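Local coordinates for DHHA1 domain protein (Clostridium perfringens, PDB 3KEW) that probably acts as a zinc-dependent alanyl-tRNA editing protein that hydrolyses amino acids wrongly attached to tRNA, at residues A[206-212]-A[225-231]; A[107-112]-A[141-146]; A[7-12]-A[196-202]. One frame throughout, in Å; residues are numbered along the deposited sequence. Where two conformers were deposited one is given.

Contact 1 (A[206-212]-A[225-231]); sequences LQVIKIR and YVAGNRA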
loop_
_atom_site.group_PDB
_atom_site.type_symbol
_atom_site.label_atom_id
_atom_site.label_comp_id
_atom_site.label_asym_id
_atom_site.label_seq_id
_atom_site.Cartn_x
_atom_site.Cartn_y
_atom_site.Cartn_z
ATOM N N LEU A 206 10.463 7.094 -0.644
ATOM C CA LEU A 206 10.064 7.103 -2.055
ATOM C C LEU A 206 11.217 7.270 -3.043
ATOM O O LEU A 206 11.067 6.910 -4.208
ATOM C CB LEU A 206 9.043 8.203 -2.309
ATOM C CG LEU A 206 7.538 7.951 -2.334
ATOM C CD1 LEU A 206 7.152 6.632 -1.715
ATOM C CD2 LEU A 206 6.870 9.096 -1.615
ATOM N N GLN A 207 12.336 7.836 -2.577
ATOM C CA GLN A 207 13.560 8.132 -3.369
ATOM C C GLN A 207 13.340 9.284 -4.345
ATOM O O GLN A 207 13.926 10.364 -4.198
ATOM C CB GLN A 207 14.119 6.903 -4.126
ATOM C CG GLN A 207 14.378 5.631 -3.299
ATOM C CD GLN A 207 14.620 4.396 -4.189
ATOM O OE1 GLN A 207 15.223 4.493 -5.259
ATOM N NE2 GLN A 207 14.144 3.243 -3.748
ATOM N N VAL A 208 12.486 9.032 -5.333
ATOM C CA VAL A 208 12.177 9.964 -6.413
ATOM C C VAL A 208 10.813 9.587 -7.023
ATOM O O VAL A 208 10.403 8.423 -6.993
ATOM C CB VAL A 208 13.336 9.980 -7.474
ATOM C CG1 VAL A 208 13.443 8.647 -8.207
ATOM C CG2 VAL A 208 13.220 11.156 -8.440
ATOM N N ILE A 209 10.102 10.580 -7.540
ATOM C CA ILE A 209 8.852 10.355 -8.255
ATOM C C ILE A 209 8.861 11.072 -9.621
ATOM O O ILE A 209 9.208 12.259 -9.730
ATOM C CB ILE A 209 7.614 10.728 -7.372
ATOM C CG1 ILE A 209 6.303 10.337 -8.041
ATOM C CG2 ILE A 209 7.608 12.197 -7.008
ATOM C CD1 ILE A 209 5.231 10.008 -7.029
ATOM N N LYS A 210 8.510 10.327 -10.662
ATOM C CA LYS A 210 8.470 10.867 -12.005
ATOM C C LYS A 210 7.103 10.664 -12.643
ATOM O O LYS A 210 6.578 9.545 -12.658
ATOM C CB LYS A 210 9.544 10.203 -12.873
ATOM C CG LYS A 210 10.960 10.684 -12.577
ATOM C CD LYS A 210 11.964 9.993 -13.481
ATOM C CE LYS A 210 13.376 10.517 -13.261
ATOM N NZ LYS A 210 14.014 9.903 -12.075
ATOM N N ILE A 211 6.537 11.747 -13.170
ATOM C CA ILE A 211 5.360 11.665 -14.024
ATOM C C ILE A 211 5.807 11.362 -15.458
ATOM O O ILE A 211 6.620 12.084 -16.041
ATOM C CB ILE A 211 4.494 12.941 -13.915
ATOM C CG1 ILE A 211 3.823 12.978 -12.539
ATOM C CG2 ILE A 211 3.465 13.026 -15.066
ATOM C CD1 ILE A 211 3.055 14.263 -12.220
ATOM N N ARG A 212 5.265 10.279 -16.002
ATOM C CA ARG A 212 5.651 9.732 -17.301
ATOM C C ARG A 212 4.956 10.430 -18.462
ATOM O O ARG A 212 5.597 10.881 -19.416
ATOM C CB ARG A 212 5.284 8.244 -17.348
ATOM C CG ARG A 212 6.312 7.310 -16.745
ATOM C CD ARG A 212 7.316 6.900 -17.800
ATOM N NE ARG A 212 8.234 5.879 -17.319
ATOM C CZ ARG A 212 8.048 4.570 -17.460
ATOM N NH1 ARG A 212 6.964 4.105 -18.067
ATOM N NH2 ARG A 212 8.953 3.730 -16.987
ATOM N N TYR A 225 2.525 7.566 -13.490
ATOM C CA TYR A 225 3.707 7.884 -12.679
ATOM C C TYR A 225 4.516 6.654 -12.267
ATOM O O TYR A 225 4.017 5.523 -12.278
ATOM C CB TYR A 225 3.327 8.716 -11.431
ATOM C CG TYR A 225 2.624 7.894 -10.375
ATOM C CD1 TYR A 225 1.229 7.778 -10.371
ATOM C CD2 TYR A 225 3.352 7.201 -9.391
ATOM C CE1 TYR A 225 0.586 7.006 -9.425
ATOM C CE2 TYR A 225 2.712 6.422 -8.439
ATOM C CZ TYR A 225 1.334 6.335 -8.463
ATOM O OH TYR A 225 0.698 5.566 -7.536
ATOM N N VAL A 226 5.763 6.905 -11.872
ATOM C CA VAL A 226 6.651 5.904 -11.272
ATOM C C VAL A 226 7.337 6.499 -10.048
ATOM O O VAL A 226 7.731 7.661 -10.051
ATOM C CB VAL A 226 7.728 5.377 -12.271
ATOM C CG1 VAL A 226 7.146 4.307 -13.185
ATOM C CG2 VAL A 226 8.310 6.513 -13.107
ATOM N N ALA A 227 7.441 5.708 -8.986
ATOM C CA ALA A 227 8.178 6.106 -7.795
ATOM C C ALA A 227 9.244 5.066 -7.478
ATOM O O ALA A 227 9.128 3.910 -7.895
ATOM C CB ALA A 227 7.231 6.298 -6.601
ATOM N N GLY A 228 10.283 5.488 -6.761
ATOM C CA GLY A 228 11.328 4.582 -6.280
ATOM C C GLY A 228 12.183 3.966 -7.365
ATOM O O GLY A 228 12.670 4.667 -8.250
ATOM N N ASN A 229 12.334 2.644 -7.297
ATOM C CA ASN A 229 13.203 1.885 -8.203
ATOM C C ASN A 229 12.671 1.799 -9.634
ATOM O O ASN A 229 13.433 1.577 -10.573
ATOM C CB ASN A 229 13.452 0.476 -7.647
ATOM C CG ASN A 229 13.471 0.440 -6.122
ATOM O OD1 ASN A 229 14.470 0.787 -5.490
ATOM N ND2 ASN A 229 12.360 0.014 -5.527
ATOM N N ARG A 230 11.360 1.972 -9.784
ATOM C CA ARG A 230 10.710 2.064 -11.092
ATOM C C ARG A 230 11.103 3.336 -11.856
ATOM O O ARG A 230 11.120 3.348 -13.086
ATOM C CB ARG A 230 9.189 2.049 -10.927
ATOM C CG ARG A 230 8.576 0.710 -10.554
ATOM C CD ARG A 230 7.087 0.756 -10.830
ATOM N NE ARG A 230 6.372 -0.359 -10.217
ATOM C CZ ARG A 230 5.102 -0.668 -10.467
ATOM N NH1 ARG A 230 4.395 0.053 -11.329
ATOM N NH2 ARG A 230 4.537 -1.708 -9.856
ATOM N N ALA A 231 11.411 4.399 -11.120
ATOM C CA ALA A 231 11.708 5.699 -11.712
ATOM C C ALA A 231 13.136 5.829 -12.243
ATOM O O ALA A 231 13.456 6.791 -12.945
ATOM C CB ALA A 231 11.401 6.813 -10.716
#
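K210 and V226 form the hydrogen-bonded pair of an antiparallel ladder. K210 N donates to V226 O at 2.8 Å, and V226 N donates back to K210 O at 2.9 Å. I209 with A227 and I211 with Y225 are the flanking non-hydrogen-bonded pairs. Past the ladder, G228 N adds a bond to V208 O at 2.9 Å. G228 has positive phi, which favours glycine, and the chain then turns into 229-231.

On the face of K210 and V226, the two side chains touch through K210 CB and V226 CG2, 3.9 Å apart. The K210 chain runs straight as far as CE and bends at its end (chi4 81°). This bend brings NZ to A231 O, a weak bond of 3.3 Å. V208 CG1 packs on A231 CB at 3.7 Å.

The other face carries I209, I211, Y225 and A227. I209 CD1 meets Y225 CD2 at 4.1 Å and also touches the methyl of A227. At the open end of the hairpin, past the ladder, Q207 NE2 donates to N229 OD1 at 3.0 Å, almost straight (176°). The oxygen lies in the amide plane of Q207, but the donor sits above the carbonyl plane of N229.

Helix 88-112 positions this shell: Q97 bonds Y225 OH and A227 O, and D93 pairs with R230. The chemistry implies that backbone bonds set the register. I209, I211, Y225 and A227 are buried on one face. On the other, V226 is buried while the K210 chain is exposed.

Contact 2 (A[107-112]-A[141-146]); sequences CFYDLF and EAEKEA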
loop_
_atom_site.group_PDB
_atom_site.type_symbol
_atom_site.label_atom_id
_atom_site.label_comp_id
_atom_site.label_asym_id
_atom_site.label_seq_id
_atom_site.Cartn_x
_atom_site.Cartn_y
_atom_site.Cartn_z
ATOM N N CYS A 107 -0.309 16.905 -3.187
ATOM C CA CYS A 107 0.351 18.059 -3.818
ATOM C C CYS A 107 -0.582 18.784 -4.787
ATOM O O CYS A 107 -0.672 20.012 -4.762
ATOM C CB CYS A 107 1.640 17.649 -4.542
ATOM S SG CYS A 107 2.992 17.241 -3.458
ATOM N N PHE A 108 -1.283 18.025 -5.628
ATOM C CA PHE A 108 -2.286 18.611 -6.517
ATOM C C PHE A 108 -3.361 19.420 -5.793
ATOM O O PHE A 108 -3.734 20.495 -6.255
ATOM C CB PHE A 108 -2.929 17.555 -7.389
ATOM C CG PHE A 108 -2.158 17.259 -8.636
ATOM C CD1 PHE A 108 -2.087 18.197 -9.666
ATOM C CD2 PHE A 108 -1.509 16.046 -8.791
ATOM C CE1 PHE A 108 -1.380 17.919 -10.829
ATOM C CE2 PHE A 108 -0.797 15.762 -9.954
ATOM C CZ PHE A 108 -0.737 16.706 -10.972
ATOM N N TYR A 109 -3.839 18.910 -4.658
ATOM C CA TYR A 109 -4.836 19.619 -3.865
ATOM C C TYR A 109 -4.246 20.814 -3.130
ATOM O O TYR A 109 -4.870 21.878 -3.073
ATOM C CB TYR A 109 -5.527 18.683 -2.858
ATOM C CG TYR A 109 -6.674 19.348 -2.139
ATOM C CD1 TYR A 109 -7.935 19.432 -2.735
ATOM C CD2 TYR A 109 -6.498 19.924 -0.879
ATOM C CE1 TYR A 109 -8.998 20.073 -2.091
ATOM C CE2 TYR A 109 -7.548 20.564 -0.231
ATOM C CZ TYR A 109 -8.797 20.627 -0.841
ATOM O OH TYR A 109 -9.840 21.243 -0.193
ATOM N N ASP A 110 -3.069 20.626 -2.535
ATOM C CA ASP A 110 -2.419 21.693 -1.774
ATOM C C ASP A 110 -2.047 22.886 -2.661
ATOM O O ASP A 110 -2.281 24.033 -2.284
ATOM C CB ASP A 110 -1.182 21.171 -1.046
ATOM C CG ASP A 110 -0.465 22.255 -0.272
ATOM O OD1 ASP A 110 0.664 22.611 -0.669
ATOM O OD2 ASP A 110 -1.036 22.758 0.720
ATOM N N LEU A 111 -1.497 22.604 -3.839
ATOM C CA LEU A 111 -1.070 23.656 -4.759
ATOM C C LEU A 111 -2.224 24.291 -5.540
ATOM O O LEU A 111 -2.333 25.517 -5.586
ATOM C CB LEU A 111 -0.006 23.135 -5.732
ATOM C CG LEU A 111 1.348 22.643 -5.203
ATOM C CD1 LEU A 111 2.208 22.209 -6.369
ATOM C CD2 LEU A 111 2.063 23.692 -4.362
ATOM N N PHE A 112 -3.079 23.459 -6.142
ATOM C CA PHE A 112 -4.070 23.935 -7.113
ATOM C C PHE A 112 -5.537 23.719 -6.736
ATOM O O PHE A 112 -6.425 24.105 -7.499
ATOM C CB PHE A 112 -3.816 23.303 -8.488
ATOM C CG PHE A 112 -2.385 23.371 -8.934
ATOM C CD1 PHE A 112 -1.791 24.598 -9.241
ATOM C CD2 PHE A 112 -1.628 22.208 -9.045
ATOM C CE1 PHE A 112 -0.463 24.660 -9.646
ATOM C CE2 PHE A 112 -0.305 22.257 -9.456
ATOM C CZ PHE A 112 0.283 23.486 -9.761
ATOM N N GLU A 141 4.726 21.291 -12.079
ATOM C CA GLU A 141 4.856 21.937 -10.768
ATOM C C GLU A 141 4.487 21.001 -9.605
ATOM O O GLU A 141 5.068 21.087 -8.516
ATOM C CB GLU A 141 4.021 23.218 -10.705
ATOM C CG GLU A 141 4.673 24.403 -11.390
ATOM C CD GLU A 141 3.755 25.613 -11.527
ATOM O OE1 GLU A 141 2.584 25.554 -11.083
ATOM O OE2 GLU A 141 4.211 26.632 -12.088
ATOM N N ALA A 142 3.524 20.108 -9.836
ATOM C CA ALA A 142 3.132 19.133 -8.814
ATOM C C ALA A 142 4.197 18.047 -8.638
ATOM O O ALA A 142 4.523 17.683 -7.513
ATOM C CB ALA A 142 1.767 18.524 -9.138
ATOM N N GLU A 143 4.733 17.560 -9.758
ATOM C CA GLU A 143 5.891 16.659 -9.784
ATOM C C GLU A 143 7.099 17.224 -9.016
ATOM O O GLU A 143 7.732 16.516 -8.229
ATOM C CB GLU A 143 6.286 16.364 -11.233
ATOM C CG GLU A 143 7.398 15.310 -11.389
ATOM C CD GLU A 143 7.906 15.177 -12.818
ATOM O OE1 GLU A 143 8.135 14.037 -13.272
ATOM O OE2 GLU A 143 8.083 16.209 -13.497
ATOM N N LYS A 144 7.390 18.506 -9.238
ATOM C CA LYS A 144 8.486 19.202 -8.566
ATOM C C LYS A 144 8.260 19.266 -7.060
ATOM O O LYS A 144 9.166 18.954 -6.269
ATOM C CB LYS A 144 8.630 20.614 -9.136
ATOM C CG LYS A 144 9.991 21.253 -8.934
ATOM C CD LYS A 144 10.050 22.619 -9.621
ATOM C CE LYS A 144 11.438 23.244 -9.524
ATOM N NZ LYS A 144 11.453 24.616 -10.112
ATOM N N GLU A 145 7.045 19.656 -6.674
ATOM C CA GLU A 145 6.677 19.774 -5.267
ATOM C C GLU A 145 6.677 18.421 -4.547
ATOM O O GLU A 145 7.112 18.322 -3.394
ATOM C CB GLU A 145 5.324 20.484 -5.136
ATOM C CG GLU A 145 4.776 20.608 -3.718
ATOM C CD GLU A 145 5.378 21.752 -2.915
ATOM O OE1 GLU A 145 6.299 22.435 -3.403
ATOM O OE2 GLU A 145 4.913 21.978 -1.781
ATOM N N ALA A 146 6.221 17.381 -5.240
ATOM C CA ALA A 146 6.241 16.024 -4.681
ATOM C C ALA A 146 7.672 15.615 -4.336
ATOM O O ALA A 146 7.949 15.182 -3.214
ATOM C CB ALA A 146 5.605 15.037 -5.645
#
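F108 turns one face of its ring to A142. The A142 methyl sits over the ring centre, with CB 3.6 Å from the F108 centroid. This is a CH-pi contact, and the small residue lets the aromatic ring lie close against the opposing helix.

F112 is presented differently. Its edge, not its face, points across. F112 CZ comes within 3.4 Å of E141 OE1, and the ring and carboxylate planes are only 15° apart. The oxygen thus lies near the ring plane, beside the C-H bonds of the rim. Such an approach is consistent with a weakly favourable electrostatic contact. The A142 methyl also reaches the edge of this ring. One face of F112 is backed by CB of its neighbour L111.

C107 and L111 fill the next part of the interface. C107 SG lies 3.7 Å from A146 CA and 3.8 Å from E145 CG. L111 CD1 packs on the backbone at E141 O, 3.7 Å away, and on E145 CB at 3.8 Å. L111 CD2 faces the far end of the E145 chain. E145 CG lies anti to the backbone N (chi1 177°), which puts it by C107 SG and L111 CD1. The bend at chi2 then turns the carboxylate, and E145 OE2 is 4.4 Å from D110 OD1. R148, which makes a salt bridge to E145, probably offsets these like charges.

The two segments are helical, and their axes cross at 112° with a closest approach of 9.5 Å. The contact joins the C-terminal end of helix 88-112 to the middle of helix 136-152. A loop residue, L134, also packs on F108, and L149 of helix 136-152 touches C107. On another side of helix 136-152, A146 and E143 meet strand 209-217 through I209 and K210.

Contact 3 (A[7-12]-A[196-202]); sequences YYEDQY and CGVHPRN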
loop_
_atom_site.group_PDB
_atom_site.type_symbol
_atom_site.label_atom_id
_atom_site.label_comp_id
_atom_site.label_asym_id
_atom_site.label_seq_id
_atom_site.Cartn_x
_atom_site.Cartn_y
_atom_site.Cartn_z
ATOM N N TYR A 7 1.969 -6.802 9.345
ATOM C CA TYR A 7 2.067 -5.734 8.341
ATOM C C TYR A 7 1.420 -4.412 8.754
ATOM O O TYR A 7 1.818 -3.355 8.272
ATOM C CB TYR A 7 1.549 -6.208 6.969
ATOM C CG TYR A 7 0.178 -6.860 6.940
ATOM C CD1 TYR A 7 0.046 -8.251 6.900
ATOM C CD2 TYR A 7 -0.985 -6.087 6.916
ATOM C CE1 TYR A 7 -1.207 -8.851 6.865
ATOM C CE2 TYR A 7 -2.231 -6.674 6.885
ATOM C CZ TYR A 7 -2.338 -8.052 6.861
ATOM O OH TYR A 7 -3.585 -8.625 6.811
ATOM N N TYR A 8 0.419 -4.478 9.631
ATOM C CA TYR A 8 -0.204 -3.282 10.198
ATOM C C TYR A 8 0.409 -2.848 11.540
ATOM O O TYR A 8 0.019 -1.821 12.094
ATOM C CB TYR A 8 -1.712 -3.482 10.378
ATOM C CG TYR A 8 -2.556 -3.393 9.117
ATOM C CD1 TYR A 8 -3.713 -4.171 8.983
ATOM C CD2 TYR A 8 -2.209 -2.538 8.059
ATOM C CE1 TYR A 8 -4.515 -4.095 7.840
ATOM C CE2 TYR A 8 -3.002 -2.461 6.895
ATOM C CZ TYR A 8 -4.150 -3.244 6.795
ATOM O OH TYR A 8 -4.940 -3.182 5.666
ATOM N N GLU A 9 1.353 -3.633 12.063
ATOM C CA GLU A 9 2.032 -3.299 13.317
ATOM C C GLU A 9 3.398 -2.671 13.048
ATOM O O GLU A 9 3.738 -1.628 13.616
ATOM C CB GLU A 9 2.171 -4.537 14.222
ATOM C CG GLU A 9 0.837 -5.151 14.698
ATOM C CD GLU A 9 -0.100 -4.130 15.325
ATOM O OE1 GLU A 9 0.343 -3.362 16.205
ATOM O OE2 GLU A 9 -1.287 -4.096 14.928
ATOM N N ASP A 10 4.162 -3.327 12.181
ATOM C CA ASP A 10 5.441 -2.835 11.686
ATOM C C ASP A 10 5.580 -3.258 10.228
ATOM O O ASP A 10 5.847 -4.422 9.921
ATOM C CB ASP A 10 6.596 -3.389 12.530
ATOM C CG ASP A 10 7.965 -2.832 12.126
ATOM O OD1 ASP A 10 8.936 -3.174 12.823
ATOM O OD2 ASP A 10 8.089 -2.062 11.137
ATOM N N GLN A 11 5.422 -2.291 9.333
ATOM C CA GLN A 11 5.429 -2.561 7.895
ATOM C C GLN A 11 6.812 -2.872 7.320
ATOM O O GLN A 11 6.921 -3.245 6.164
ATOM C CB GLN A 11 4.776 -1.407 7.124
ATOM C CG GLN A 11 5.374 -0.037 7.367
ATOM C CD GLN A 11 4.675 0.716 8.476
ATOM O OE1 GLN A 11 4.795 0.365 9.649
ATOM N NE2 GLN A 11 3.946 1.762 8.114
ATOM N N TYR A 12 7.858 -2.713 8.131
ATOM C CA TYR A 12 9.225 -2.978 7.695
ATOM C C TYR A 12 9.741 -4.354 8.082
ATOM O O TYR A 12 10.864 -4.701 7.723
ATOM C CB TYR A 12 10.183 -1.896 8.192
ATOM C CG TYR A 12 9.979 -0.564 7.515
ATOM C CD1 TYR A 12 9.261 0.454 8.143
ATOM C CD2 TYR A 12 10.495 -0.321 6.245
ATOM C CE1 TYR A 12 9.068 1.671 7.529
ATOM C CE2 TYR A 12 10.293 0.901 5.614
ATOM C CZ TYR A 12 9.586 1.893 6.266
ATOM O OH TYR A 12 9.386 3.114 5.657
ATOM N N CYS A 196 -6.379 1.378 3.527
ATOM C CA CYS A 196 -6.021 0.033 3.986
ATOM C C CYS A 196 -4.677 -0.420 3.421
ATOM O O CYS A 196 -4.303 -1.594 3.543
ATOM C CB CYS A 196 -7.091 -0.976 3.542
ATOM S SG CYS A 196 -8.691 -0.744 4.313
ATOM N N GLY A 197 -3.958 0.498 2.780
ATOM C CA GLY A 197 -2.659 0.167 2.209
ATOM C C GLY A 197 -1.571 -0.022 3.250
ATOM O O GLY A 197 -1.745 0.317 4.427
ATOM N N VAL A 198 -0.460 -0.597 2.805
ATOM C CA VAL A 198 0.779 -0.660 3.578
ATOM C C VAL A 198 1.776 0.345 2.979
ATOM O O VAL A 198 2.253 0.178 1.850
ATOM C CB VAL A 198 1.332 -2.122 3.638
ATOM C CG1 VAL A 198 2.786 -2.165 4.116
ATOM C CG2 VAL A 198 0.443 -2.970 4.566
ATOM N N HIS A 199 2.055 1.396 3.745
ATOM C CA HIS A 199 2.863 2.525 3.299
ATOM C C HIS A 199 4.242 2.580 3.981
ATOM O O HIS A 199 4.412 2.048 5.085
ATOM C CB HIS A 199 2.090 3.824 3.571
ATOM C CG HIS A 199 0.892 3.999 2.689
ATOM N ND1 HIS A 199 0.906 4.802 1.571
ATOM C CD2 HIS A 199 -0.342 3.442 2.738
ATOM C CE1 HIS A 199 -0.273 4.748 0.978
ATOM N NE2 HIS A 199 -1.048 3.927 1.664
ATOM N N PRO A 200 5.240 3.217 3.325
ATOM C CA PRO A 200 6.480 3.549 4.032
ATOM C C PRO A 200 6.208 4.546 5.166
ATOM O O PRO A 200 5.135 5.134 5.211
ATOM C CB PRO A 200 7.348 4.193 2.939
ATOM C CG PRO A 200 6.770 3.695 1.638
ATOM C CD PRO A 200 5.296 3.632 1.910
ATOM N N ARG A 201 7.153 4.707 6.085
ATOM C CA ARG A 201 6.919 5.557 7.257
ATOM C C ARG A 201 7.400 6.981 7.067
ATOM O O ARG A 201 7.217 7.823 7.951
ATOM C CB ARG A 201 7.551 4.957 8.515
ATOM C CG ARG A 201 6.658 3.950 9.224
ATOM C CD ARG A 201 7.155 3.687 10.633
ATOM N NE ARG A 201 6.849 2.324 11.060
ATOM C CZ ARG A 201 6.950 1.883 12.308
ATOM N NH1 ARG A 201 7.346 2.697 13.281
ATOM N NH2 ARG A 201 6.646 0.621 12.583
ATOM N N ASN A 202 8.023 7.239 5.925
ATOM C CA ASN A 202 8.410 8.594 5.545
ATOM C C ASN A 202 8.403 8.806 4.032
ATOM O O ASN A 202 8.426 7.836 3.261
ATOM C CB ASN A 202 9.758 8.987 6.178
ATOM C CG ASN A 202 10.874 7.996 5.879
ATOM O OD1 ASN A 202 11.213 7.734 4.722
ATOM N ND2 ASN A 202 11.470 7.455 6.937
#
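Y8 and Q11 grip the loop after C195. C195 and H199 fit the C-x3-H motif of the alanyl-tRNA editing family. Here H98, H102 and C195 bind the zinc ion, and the H199 side chain is about 4 Å from it. Y8 OH donates to C196 O at 2.7 Å. That oxygen and G197 O lie at the edge of the Y8 ring.

The tight part centres on Q11, which is buried. Q11 CB packs on V198 CG1 at 3.7 Å. Its chain bends at chi2 (-92°), and this turns the amide toward the loop. Q11 NE2 then donates to H199 O at 3.1 Å, with the acceptor in the amide plane. This bond fixes the backbone carbonyl of H199, close to the zinc site. V198 CG2 also touches Y7 and Y8.

The R201 side chain is exposed and its bonds are longer. R201 NE donates to Q11 OE1 at 3.2 Å, from above the carbonyl plane. R201 NH2 makes a long salt bridge of 3.4 Å to D10 OD2. The carboxylate and guanidinium planes stand 63° apart, so the pair is not a flat two-pronged one. D10 OD2 also accepts from Y12 N, closing an Asx turn. The R201 backbone is held more firmly: Y12 OH, which also bonds D205 OD1, accepts from R201 N at 2.8 Å.

Overall arrangement
From the N terminus, the chain first passes 7-12, ahead of the six-stranded barrel. It then runs through the barrel and helix 88-112. Contact 2 joins the end of that helix to helix 136-152, closing a loop that contains strands 116-121 and 126-131. Contact 3 closes only when 196-202 returns to 7-12, so its long loop encloses contact 2. Contact 1 follows in series and closes the hairpin of strands 209-217 and 220-227. Contacts 1 and 2 touch directly, through E143 and A146 against 209-211. Contact 3 adjoins contact 1 along the chain without otherwise touching it. Its nearest atoms are about 10 Å from contact 2, and it ties the N-terminal segment to the zinc-site loop.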